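Local coordinates for protein putative endo-1,4-beta-xylanase (Bacteroides thetaiotaomicron VPI-5482, PDB 5MSX) that probably hydrolyses arabinofuranosidic linkages of plant pectin as a family 43 glycoside hydrolase that carries a calcium-binding F5/8 type C domain, at residues C[390-395]-C[454-459]; C[405-410]-C[431-436]. All coordinates share one frame; numbering follows the deposited sequence.

Both contacts lie in the F5/8 type C domain, a beta-sandwich (discoidin-type jelly roll) that accompanies the family 43 catalytic module, and their centres are about 9 Å apart. Contact 1 pairs neighbouring antiparallel strands, 386-396 and the C-terminal 452-458, whereas contact 2 brings strands 403-410 and 425-436 together through side chains across the sandwich interior. Along the chain the order is 390-395, 405-410, 431-436 and 454-459, so contact 2 falls wholly between the two halves of contact 1. Strand 386-396 joins them, since its other edge pairs with 425-436, with I394 O 2.8 Å from H431 N. Strands 452-458, 386-396 and 425-436 thus form one layer, which Y405 reaches from strand 403-410.

Contact 1. Residues C[390-395]-C[454-459]. With CA (calcium ion), chain T.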
loop_
_atom_site.group_PDB
_atom_site.type_symbol
_atom_site.label_atom_id
_atom_site.label_comp_id
_atom_site.label_asym_id
_atom_site.label_seq_id
_atom_site.Cartn_x
_atom_site.Cartn_y
_atom_site.Cartn_z
ATOM N N ARG C 390 12.401 39.726 25.130
ATOM C CA ARG C 390 12.866 38.801 24.104
ATOM C C ARG C 390 11.968 38.843 22.868
ATOM O O ARG C 390 12.425 39.219 21.782
ATOM C CB ARG C 390 13.033 37.386 24.680
ATOM C CG ARG C 390 14.234 37.303 25.620
ATOM C CD ARG C 390 14.475 35.930 26.219
ATOM N NE ARG C 390 13.596 35.702 27.368
ATOM C CZ ARG C 390 12.471 34.979 27.367
ATOM N NH1 ARG C 390 12.037 34.354 26.270
ATOM N NH2 ARG C 390 11.760 34.862 28.490
ATOM N N ARG C 391 10.688 38.505 23.018
ATOM C CA ARG C 391 9.808 38.499 21.852
ATOM C C ARG C 391 8.322 38.637 22.189
ATOM O O ARG C 391 7.905 38.535 23.356
ATOM C CB ARG C 391 10.041 37.229 21.012
ATOM C CG ARG C 391 9.617 35.949 21.708
ATOM C CD ARG C 391 9.822 34.724 20.822
ATOM N NE ARG C 391 9.249 33.538 21.449
ATOM C CZ ARG C 391 9.750 32.916 22.519
ATOM N NH1 ARG C 391 10.868 33.327 23.107
ATOM N NH2 ARG C 391 9.120 31.858 23.019
ATOM N N SER C 392 7.558 38.858 21.120
ATOM C CA SER C 392 6.123 38.971 21.153
ATOM C C SER C 392 5.515 37.890 20.256
ATOM O O SER C 392 6.044 37.579 19.187
ATOM C CB SER C 392 5.702 40.375 20.693
ATOM O OG SER C 392 4.607 40.367 19.794
ATOM N N GLU C 393 4.404 37.326 20.712
ATOM C CA GLU C 393 3.658 36.333 19.939
ATOM C C GLU C 393 2.185 36.732 19.961
ATOM O O GLU C 393 1.570 36.809 21.033
ATOM C CB GLU C 393 3.891 34.936 20.523
ATOM C CG GLU C 393 5.373 34.615 20.662
ATOM C CD GLU C 393 5.692 33.131 20.798
ATOM O OE1 GLU C 393 4.829 32.348 21.264
ATOM O OE2 GLU C 393 6.836 32.765 20.458
ATOM N N ILE C 394 1.651 36.992 18.777
ATOM C CA ILE C 394 0.307 37.499 18.613
ATOM C C ILE C 394 -0.588 36.499 17.903
ATOM O O ILE C 394 -0.352 36.128 16.748
ATOM C CB ILE C 394 0.265 38.800 17.783
ATOM C CG1 ILE C 394 1.180 39.863 18.397
ATOM C CG2 ILE C 394 -1.168 39.324 17.705
ATOM C CD1 ILE C 394 1.435 41.031 17.462
ATOM N N TYR C 395 -1.672 36.145 18.582
ATOM C CA TYR C 395 -2.697 35.297 18.002
ATOM C C TYR C 395 -3.872 36.170 17.627
ATOM O O TYR C 395 -4.693 36.488 18.484
ATOM C CB TYR C 395 -3.114 34.261 19.034
ATOM C CG TYR C 395 -2.051 33.254 19.380
ATOM C CD1 TYR C 395 -1.133 33.483 20.397
ATOM C CD2 TYR C 395 -1.985 32.041 18.696
ATOM C CE1 TYR C 395 -0.154 32.535 20.708
ATOM C CE2 TYR C 395 -1.031 31.084 19.009
ATOM C CZ TYR C 395 -0.129 31.334 20.005
ATOM O OH TYR C 395 0.794 30.371 20.271
ATOM N N TRP C 454 -7.099 37.204 20.147
ATOM C CA TRP C 454 -7.354 36.165 21.173
ATOM C C TRP C 454 -6.315 36.162 22.300
ATOM O O TRP C 454 -6.659 36.142 23.487
ATOM C CB TRP C 454 -7.356 34.767 20.534
ATOM C CG TRP C 454 -8.406 34.490 19.520
ATOM C CD1 TRP C 454 -8.238 34.411 18.182
ATOM C CD2 TRP C 454 -9.797 34.226 19.771
ATOM N NE1 TRP C 454 -9.429 34.108 17.565
ATOM C CE2 TRP C 454 -10.411 34.013 18.515
ATOM C CE3 TRP C 454 -10.587 34.181 20.934
ATOM C CZ2 TRP C 454 -11.784 33.742 18.384
ATOM C CZ3 TRP C 454 -11.930 33.930 20.812
ATOM C CH2 TRP C 454 -12.518 33.684 19.547
ATOM N N GLU C 455 -5.036 36.140 21.928
ATOM C CA GLU C 455 -3.933 36.059 22.901
ATOM C C GLU C 455 -2.701 36.783 22.392
ATOM O O GLU C 455 -2.363 36.681 21.215
ATOM C CB GLU C 455 -3.549 34.602 23.252
ATOM C CG GLU C 455 -4.417 33.941 24.327
ATOM C CD GLU C 455 -4.493 34.778 25.607
ATOM O OE1 GLU C 455 -3.422 35.098 26.161
ATOM O OE2 GLU C 455 -5.610 35.155 26.044
ATOM N N TRP C 456 -2.031 37.500 23.293
ATOM C CA TRP C 456 -0.822 38.247 22.959
ATOM C C TRP C 456 0.149 37.944 24.068
ATOM O O TRP C 456 -0.024 38.393 25.204
ATOM C CB TRP C 456 -1.107 39.742 22.834
ATOM C CG TRP C 456 0.072 40.638 22.485
ATOM C CD1 TRP C 456 1.285 40.261 21.972
ATOM C CD2 TRP C 456 0.119 42.070 22.600
ATOM N NE1 TRP C 456 2.093 41.366 21.794
ATOM C CE2 TRP C 456 1.399 42.487 22.165
ATOM C CE3 TRP C 456 -0.791 43.039 23.044
ATOM C CZ2 TRP C 456 1.784 43.838 22.144
ATOM C CZ3 TRP C 456 -0.409 44.378 23.023
ATOM C CH2 TRP C 456 0.871 44.764 22.579
ATOM N N ASN C 457 1.140 37.128 23.742
ATOM C CA ASN C 457 2.113 36.658 24.735
ATOM C C ASN C 457 3.430 37.376 24.500
ATOM O O ASN C 457 3.904 37.472 23.358
ATOM C CB ASN C 457 2.312 35.152 24.625
ATOM C CG ASN C 457 1.041 34.374 24.918
ATOM O OD1 ASN C 457 0.222 34.769 25.720
ATOM N ND2 ASN C 457 0.883 33.270 24.253
ATOM N N ILE C 458 3.979 37.885 25.590
ATOM C CA ILE C 458 5.210 38.656 25.595
ATOM C C ILE C 458 6.194 37.888 26.459
ATOM O O ILE C 458 5.874 37.519 27.579
ATOM C CB ILE C 458 4.951 40.061 26.166
ATOM C CG1 ILE C 458 4.073 40.840 25.173
ATOM C CG2 ILE C 458 6.263 40.780 26.460
ATOM C CD1 ILE C 458 3.753 42.274 25.561
ATOM N N TYR C 459 7.374 37.626 25.913
ATOM C CA TYR C 459 8.412 36.889 26.614
ATOM C C TYR C 459 9.676 37.757 26.690
ATOM O O TYR C 459 10.485 37.560 27.583
ATOM C CB TYR C 459 8.736 35.576 25.879
ATOM C CG TYR C 459 7.557 34.648 25.638
ATOM C CD1 TYR C 459 7.178 33.704 26.592
ATOM C CD2 TYR C 459 6.829 34.705 24.443
ATOM C CE1 TYR C 459 6.103 32.843 26.373
ATOM C CE2 TYR C 459 5.748 33.852 24.214
ATOM C CZ TYR C 459 5.392 32.919 25.178
ATOM O OH TYR C 459 4.322 32.081 24.945
HETATM CA CA CA T . -8.019 35.863 25.468
#
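R391 and Y459 close one end of an antiparallel strand pair in the F5/8 type C beta-sandwich, and a classic beta bulge forms the other, where W454 and E455 both face Y395. Between them the backbone ladder is well satisfied. Y459 N gives a straight bond to R391 O (2.8 Å), E393 and N457 exchange two, and Y395 N reaches E455 O at 2.8 Å. At the bulge Y395 O takes only weak bonds, from W454 N and E455 N. W454 O binds the calcium ion at 2.4 Å, joined by the carboxylate oxygen E455 OE2; F357, D360, A362 and S365 complete the site.

On the face bearing E393, Y395 and N457, the guanidinium of R391 lies nearly flat on the Y459 ring (planes 12° apart) in an off-centre cation-pi stack. The R391 chain is extended from CG to NE, and R391 NE meets E393 OE2 at 2.7 Å in a salt bridge, within the guanidinium plane but above that of the carboxylate. This bond helps set how the guanidinium is turned over the ring. Farther along, N457 OD1 is satisfied by K322 and Y395 OH by W76 O.

The other face carries S392, I394, W456 and I458; W456 and I458 pack on strands 438-448 and 378-383, and I394 on 438-448. With W456 CG anti to the backbone N (chi1 -180°), the pyrrole edge swings back across the strand pair: W456 CD1 packs on I394 CG1, while W456 NE1 makes a weak bond to S392 OG, 3.4 Å away.

Contact 2. Residues C[405-410]-C[431-436]; sequences YVIEAS and HTDVLN
Y405 and D433 meet inside the F5/8 type C beta-sandwich, across the gap between segments 405-410 and 431-436, whose axes approach to 9.9 Å and cross at -31°. The strands share no backbone bonds here; side chains bridge them. The Y405 side chain leaves its strand with CB pointing toward the other segment, and chi1 of 67° sets CG between the backbone N and the carbonyl carbon, sending the ring on across the interior. The edge of Y405 is directed at the face of H431, in an offset edge-to-face pair with the planes 77° apart, and Y405 CE1 comes to 3.5 Å from H431 CD2. On the other edge Y405 CE2 has D433 OD2 beside it, close to the ring plane. At the tip, Y405 OH touches H431 CB and donates a short hydrogen bond to D433 OD2 (2.5 Å), meeting the carboxylate on its syn side. H422 holds the second oxygen, D433 OD1, and also stacks on the Y405 ring, so the buried carboxylate is gripped at both ends. Replacing Y405 with a phenylalanine would probably leave D433 OD2 without its hydroxyl donor in a buried position. Alongside, the methyl I407 CG2 passes D433 OD2 at 4.0 Å.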
loop_
_atom_site.group_PDB
_atom_site.type_symbol
_atom_site.label_atom_id
_atom_site.label_comp_id
_atom_site.label_asym_id
_atom_site.label_seq_id
_atom_site.Cartn_x
_atom_site.Cartn_y
_atom_site.Cartn_z
ATOM N N TYR C 405 0.586 44.133 10.008
ATOM C CA TYR C 405 0.662 44.961 11.182
ATOM C C TYR C 405 2.031 45.614 11.323
ATOM O O TYR C 405 2.972 45.315 10.573
ATOM C CB TYR C 405 0.334 44.151 12.439
ATOM C CG TYR C 405 1.357 43.100 12.750
ATOM C CD1 TYR C 405 1.419 41.921 12.003
ATOM C CD2 TYR C 405 2.270 43.279 13.775
ATOM C CE1 TYR C 405 2.380 40.953 12.272
ATOM C CE2 TYR C 405 3.231 42.319 14.053
ATOM C CZ TYR C 405 3.282 41.161 13.290
ATOM O OH TYR C 405 4.224 40.211 13.553
ATOM N N VAL C 406 2.092 46.519 12.294
ATOM C CA VAL C 406 3.294 47.208 12.691
ATOM C C VAL C 406 3.352 47.026 14.181
ATOM O O VAL C 406 2.350 47.235 14.853
ATOM C CB VAL C 406 3.194 48.733 12.391
ATOM C CG1 VAL C 406 4.477 49.440 12.773
ATOM C CG2 VAL C 406 2.853 48.981 10.927
ATOM N N ILE C 407 4.509 46.640 14.694
ATOM C CA ILE C 407 4.742 46.647 16.128
ATOM C C ILE C 407 5.746 47.741 16.434
ATOM O O ILE C 407 6.717 47.937 15.684
ATOM C CB ILE C 407 5.212 45.286 16.697
ATOM C CG1 ILE C 407 5.434 45.383 18.212
ATOM C CG2 ILE C 407 6.484 44.775 16.026
ATOM C CD1 ILE C 407 5.261 44.055 18.925
ATOM N N GLU C 408 5.489 48.449 17.526
ATOM C CA GLU C 408 6.313 49.549 17.980
ATOM C C GLU C 408 6.540 49.368 19.465
ATOM O O GLU C 408 5.757 48.702 20.137
ATOM C CB GLU C 408 5.600 50.875 17.745
ATOM C CG GLU C 408 5.343 51.211 16.293
ATOM C CD GLU C 408 4.249 52.240 16.096
ATOM O OE1 GLU C 408 3.164 52.115 16.712
ATOM O OE2 GLU C 408 4.458 53.167 15.297
ATOM N N ALA C 409 7.615 49.974 19.956
ATOM C CA ALA C 409 7.987 49.954 21.361
ATOM C C ALA C 409 8.196 51.387 21.866
ATOM O O ALA C 409 8.443 52.311 21.067
ATOM C CB ALA C 409 9.262 49.143 21.539
ATOM N N SER C 410 8.125 51.563 23.184
ATOM C CA SER C 410 8.298 52.880 23.802
ATOM C C SER C 410 8.694 52.801 25.253
ATOM O O SER C 410 8.457 51.790 25.930
ATOM C CB SER C 410 7.013 53.695 23.683
ATOM O OG SER C 410 7.067 54.883 24.455
ATOM N N HIS C 431 1.802 35.392 15.148
ATOM C CA HIS C 431 2.808 36.284 14.549
ATOM C C HIS C 431 3.851 36.626 15.581
ATOM O O HIS C 431 3.529 37.240 16.606
ATOM C CB HIS C 431 2.140 37.537 14.037
ATOM C CG HIS C 431 1.572 37.373 12.683
ATOM N ND1 HIS C 431 0.287 36.932 12.457
ATOM C CD2 HIS C 431 2.134 37.551 11.468
ATOM C CE1 HIS C 431 0.080 36.875 11.149
ATOM N NE2 HIS C 431 1.181 37.248 10.533
ATOM N N THR C 432 5.090 36.206 15.326
ATOM C CA THR C 432 6.184 36.300 16.283
ATOM C C THR C 432 7.184 37.377 15.831
ATOM O O THR C 432 7.564 37.411 14.679
ATOM C CB THR C 432 6.893 34.937 16.450
ATOM O OG1 THR C 432 5.987 33.996 17.036
ATOM C CG2 THR C 432 8.094 35.039 17.393
ATOM N N ASP C 433 7.586 38.259 16.738
ATOM C CA ASP C 433 8.566 39.316 16.429
ATOM C C ASP C 433 9.606 39.338 17.531
ATOM O O ASP C 433 9.274 39.555 18.700
ATOM C CB ASP C 433 7.907 40.696 16.339
ATOM C CG ASP C 433 6.959 40.810 15.184
ATOM O OD1 ASP C 433 7.414 40.822 14.022
ATOM O OD2 ASP C 433 5.742 40.891 15.432
ATOM N N VAL C 434 10.856 39.086 17.155
ATOM C CA VAL C 434 11.982 39.127 18.091
ATOM C C VAL C 434 12.378 40.591 18.240
ATOM O O VAL C 434 12.525 41.285 17.245
ATOM C CB VAL C 434 13.168 38.290 17.569
ATOM C CG1 VAL C 434 14.419 38.504 18.416
ATOM C CG2 VAL C 434 12.787 36.812 17.519
ATOM N N LEU C 435 12.519 41.059 19.477
ATOM C CA LEU C 435 12.940 42.436 19.750
ATOM C C LEU C 435 14.351 42.410 20.342
ATOM O O LEU C 435 15.312 42.861 19.704
ATOM C CB LEU C 435 11.957 43.125 20.710
ATOM N N ASN C 436 14.452 41.842 21.547
ATOM C CA ASN C 436 15.669 41.833 22.373
ATOM C C ASN C 436 16.160 43.239 22.692
ATOM O O ASN C 436 17.352 43.525 22.619
ATOM C CB ASN C 436 16.766 40.950 21.748
ATOM C CG ASN C 436 16.490 39.472 21.934
ATOM O OD1 ASN C 436 16.307 38.998 23.064
ATOM N ND2 ASN C 436 16.447 38.735 20.834
#